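Local coordinates for protein probable amino acid aminotransferase (Mycobacterium tuberculosis, PDB 6Q1Q) that probably acts as an aminotransferase of the class IV family, and is present as a two-chain assembly with each chain built around two beta-sheets, at residues T189-T194 with W251-M256. Residues are numbered along the deposited sequence; the frame is centred on the assembly and turned at random.
Sequences TVVIAT and WLVSSM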
ATOM      1  N   THR B 189      -6.431  -1.601 -16.781  1.00 53.85           N
ATOM      2  CA  THR B 189      -5.601  -1.058 -17.847  1.00 52.81           C
ATOM      3  C   THR B 189      -6.469  -0.279 -18.827  1.00 50.54           C
ATOM      4  O   THR B 189      -7.594  -0.685 -19.134  1.00 51.57           O
ATOM      5  CB  THR B 189      -4.863  -2.181 -18.585  1.00 54.74           C
ATOM      6  OG1 THR B 189      -4.114  -2.965 -17.648  1.00 51.98           O
ATOM      7  CG2 THR B 189      -3.918  -1.612 -19.634  1.00 57.38           C
ATOM      8  N   VAL B 190      -5.950   0.850 -19.300  1.00 49.92           N
ATOM      9  CA  VAL B 190      -6.674   1.710 -20.230  1.00 49.23           C
ATOM     10  C   VAL B 190      -6.325   1.312 -21.658  1.00 49.17           C
ATOM     11  O   VAL B 190      -5.145   1.181 -22.004  1.00 46.06           O
ATOM     12  CB  VAL B 190      -6.340   3.190 -19.978  1.00 47.28           C
ATOM     13  CG1 VAL B 190      -6.919   4.065 -21.083  1.00 45.75           C
ATOM     14  CG2 VAL B 190      -6.852   3.628 -18.612  1.00 48.78           C
ATOM     15  N   VAL B 191      -7.348   1.091 -22.484  1.00 53.24           N
ATOM     16  CA  VAL B 191      -7.169   0.848 -23.911  1.00 55.10           C
ATOM     17  C   VAL B 191      -8.167   1.700 -24.687  1.00 55.51           C
ATOM     18  O   VAL B 191      -9.322   1.853 -24.274  1.00 55.91           O
ATOM     19  CB  VAL B 191      -7.324  -0.645 -24.278  1.00 56.90           C
ATOM     20  CG1 VAL B 191      -6.232  -1.476 -23.619  1.00 53.78           C
ATOM     21  CG2 VAL B 191      -8.689  -1.146 -23.877  1.00 61.56           C
ATOM     22  N   ILE B 192      -7.714   2.268 -25.802  1.00 54.73           N
ATOM     23  CA  ILE B 192      -8.538   3.126 -26.642  1.00 56.44           C
ATOM     24  C   ILE B 192      -8.519   2.600 -28.071  1.00 60.57           C
ATOM     25  O   ILE B 192      -7.560   1.951 -28.501  1.00 59.11           O
ATOM     26  CB  ILE B 192      -8.090   4.603 -26.602  1.00 55.96           C
ATOM     27  CG1 ILE B 192      -6.665   4.750 -27.137  1.00 56.67           C
ATOM     28  CG2 ILE B 192      -8.218   5.163 -25.190  1.00 54.03           C
ATOM     29  CD1 ILE B 192      -6.345   6.146 -27.634  1.00 56.16           C
ATOM     30  N   ALA B 193      -9.596   2.874 -28.806  1.00 65.59           N
ATOM     31  CA  ALA B 193      -9.668   2.574 -30.231  1.00 70.43           C
ATOM     32  C   ALA B 193      -9.519   3.859 -31.040  1.00 77.52           C
ATOM     33  O   ALA B 193     -10.211   4.848 -30.778  1.00 80.84           O
ATOM     34  CB  ALA B 193     -10.989   1.885 -30.576  1.00 70.98           C
ATOM     35  N   THR B 194      -8.616   3.833 -32.020  1.00 81.75           N
ATOM     36  CA  THR B 194      -8.285   5.005 -32.820  1.00 84.87           C
ATOM     37  C   THR B 194      -7.972   4.545 -34.242  1.00 86.50           C
ATOM     38  O   THR B 194      -7.692   3.368 -34.479  1.00 84.02           O
ATOM     39  CB  THR B 194      -7.110   5.769 -32.177  1.00 86.95           C
ATOM     40  OG1 THR B 194      -7.533   6.305 -30.919  1.00 88.80           O
ATOM     41  CG2 THR B 194      -6.619   6.925 -33.041  1.00 88.46           C
ATOM     42  N   TRP B 251     -11.816   1.724 -22.879  1.00 53.41           N
ATOM     43  CA  TRP B 251     -12.212   0.610 -22.032  1.00 51.51           C
ATOM     44  C   TRP B 251     -11.241   0.466 -20.874  1.00 51.76           C
ATOM     45  O   TRP B 251     -10.035   0.680 -21.026  1.00 52.07           O
ATOM     46  CB  TRP B 251     -12.264  -0.702 -22.822  1.00 50.21           C
ATOM     47  CG  TRP B 251     -13.212  -0.659 -23.966  1.00 52.87           C
ATOM     48  CD1 TRP B 251     -14.511  -1.075 -23.977  1.00 53.68           C
ATOM     49  CD2 TRP B 251     -12.939  -0.160 -25.277  1.00 54.89           C
ATOM     50  NE1 TRP B 251     -15.063  -0.870 -25.218  1.00 55.69           N
ATOM     51  CE2 TRP B 251     -14.117  -0.307 -26.034  1.00 56.69           C
ATOM     52  CE3 TRP B 251     -11.810   0.396 -25.886  1.00 56.63           C
ATOM     53  CZ2 TRP B 251     -14.197   0.081 -27.369  1.00 59.77           C
ATOM     54  CZ3 TRP B 251     -11.891   0.780 -27.208  1.00 60.87           C
ATOM     55  CH2 TRP B 251     -13.076   0.621 -27.937  1.00 61.72           C
ATOM     56  N   LEU B 252     -11.777   0.095 -19.716  1.00 51.73           N
ATOM     57  CA  LEU B 252     -10.973  -0.282 -18.563  1.00 49.80           C
ATOM     58  C   LEU B 252     -10.913  -1.803 -18.528  1.00 51.97           C
ATOM     59  O   LEU B 252     -11.913  -2.465 -18.227  1.00 55.09           O
ATOM     60  CB  LEU B 252     -11.565   0.291 -17.280  1.00 48.18           C
ATOM     61  CG  LEU B 252     -11.597   1.820 -17.263  1.00 47.93           C
ATOM     62  CD1 LEU B 252     -12.114   2.335 -15.934  1.00 45.79           C
ATOM     63  CD2 LEU B 252     -10.221   2.392 -17.571  1.00 48.38           C
ATOM     64  N   VAL B 253      -9.746  -2.354 -18.846  1.00 51.76           N
ATOM     65  CA  VAL B 253      -9.569  -3.790 -19.019  1.00 51.60           C
ATOM     66  C   VAL B 253      -8.854  -4.353 -17.803  1.00 50.30           C
ATOM     67  O   VAL B 253      -7.809  -3.835 -17.389  1.00 49.22           O
ATOM     68  CB  VAL B 253      -8.793  -4.102 -20.308  1.00 50.90           C
ATOM     69  CG1 VAL B 253      -8.562  -5.596 -20.437  1.00 50.50           C
ATOM     70  CG2 VAL B 253      -9.560  -3.586 -21.507  1.00 52.72           C
ATOM     71  N   SER B 254      -9.421  -5.410 -17.226  1.00 51.94           N
ATOM     72  CA  SER B 254      -8.815  -6.108 -16.102  1.00 53.91           C
ATOM     73  C   SER B 254      -9.207  -7.578 -16.184  1.00 56.14           C
ATOM     74  O   SER B 254      -9.947  -7.997 -17.078  1.00 62.03           O
ATOM     75  CB  SER B 254      -9.229  -5.478 -14.769  1.00 52.86           C
ATOM     76  OG  SER B 254     -10.633  -5.334 -14.694  1.00 54.42           O
ATOM     77  N   SER B 255      -8.711  -8.364 -15.231  1.00 54.91           N
ATOM     78  CA  SER B 255      -8.842  -9.813 -15.325  1.00 58.48           C
ATOM     79  C   SER B 255     -10.214 -10.308 -14.875  1.00 60.37           C
ATOM     80  O   SER B 255     -10.747 -11.256 -15.463  1.00 64.35           O
ATOM     81  CB  SER B 255      -7.733 -10.488 -14.523  1.00 58.36           C
ATOM     82  OG  SER B 255      -6.483 -10.308 -15.166  1.00 57.90           O
ATOM     83  N   MET B 256     -10.800  -9.706 -13.838  1.00 58.67           N
ATOM     84  CA  MET B 256     -12.098 -10.184 -13.367  1.00 60.51           C
ATOM     85  C   MET B 256     -13.251  -9.476 -14.072  1.00 61.76           C
ATOM     86  O   MET B 256     -14.090 -10.126 -14.704  1.00 64.00           O
ATOM     87  CB  MET B 256     -12.217 -10.001 -11.851  1.00 63.16           C
ATOM     88  CG  MET B 256     -13.563 -10.452 -11.305  1.00 66.16           C
ATOM     89  SD  MET B 256     -14.096  -9.533  -9.850  1.00 70.17           S
ATOM     90  CE  MET B 256     -12.573  -9.438  -8.914  1.00 67.85           C
TER
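Trp-251 and Val-191 face each other as an antiparallel hydrogen-bonded pair and, with Val-253, bury most of the surface between strands 189-194 and 251-253. They give a worked example of how side chains pack on one face of a sheet while the backbones hold the register. Trp-251 N donates to Val-191 O at 2.9 Å, and Val-191 N returns a bond to Trp-251 O. Two residues along, the exchange is repeated by Thr-189 N to Val-253 O and Val-253 N to Thr-189 O, both 2.7 Å.

On the face shared by these four residues, the indole reaches along its partner strand. With chi1 at -59° its CG stands beside the backbone N, and the six-membered ring runs past Val-191 O to Ala-193. The approach is by the ring's edge: Trp-251 CH2 lies 3.6 Å from Ala-193 CB, which sits in the ring plane, while Trp-251 CE3 comes within 3.3 Å of Val-191 O. Val-191 sets CG2 between its backbone N and carbonyl carbon (chi1 -64°), where that methyl meets Trp-251 CB at 3.8 Å and Val-253 CG2 at 3.5 Å; the two valine side chains cross at about a right angle. Helix 275-286 packs over this face, Phe-279 stacking on the indole and touching Val-191.

The other face carries Val-190 and Leu-252, lying side by side with Val-190 CG2 and Leu-252 CD2 3.7 Å apart.

Chemically, the division is clear: four backbone bonds pair the N-H and C=O groups of Thr-189, Val-191, Trp-251 and Val-253 and fix the alignment, whereas the side chains add mainly apolar contact, joining two strands, each with a further neighbour in the sheet, to helices 275-286 and 218-229 on the Trp-251 face.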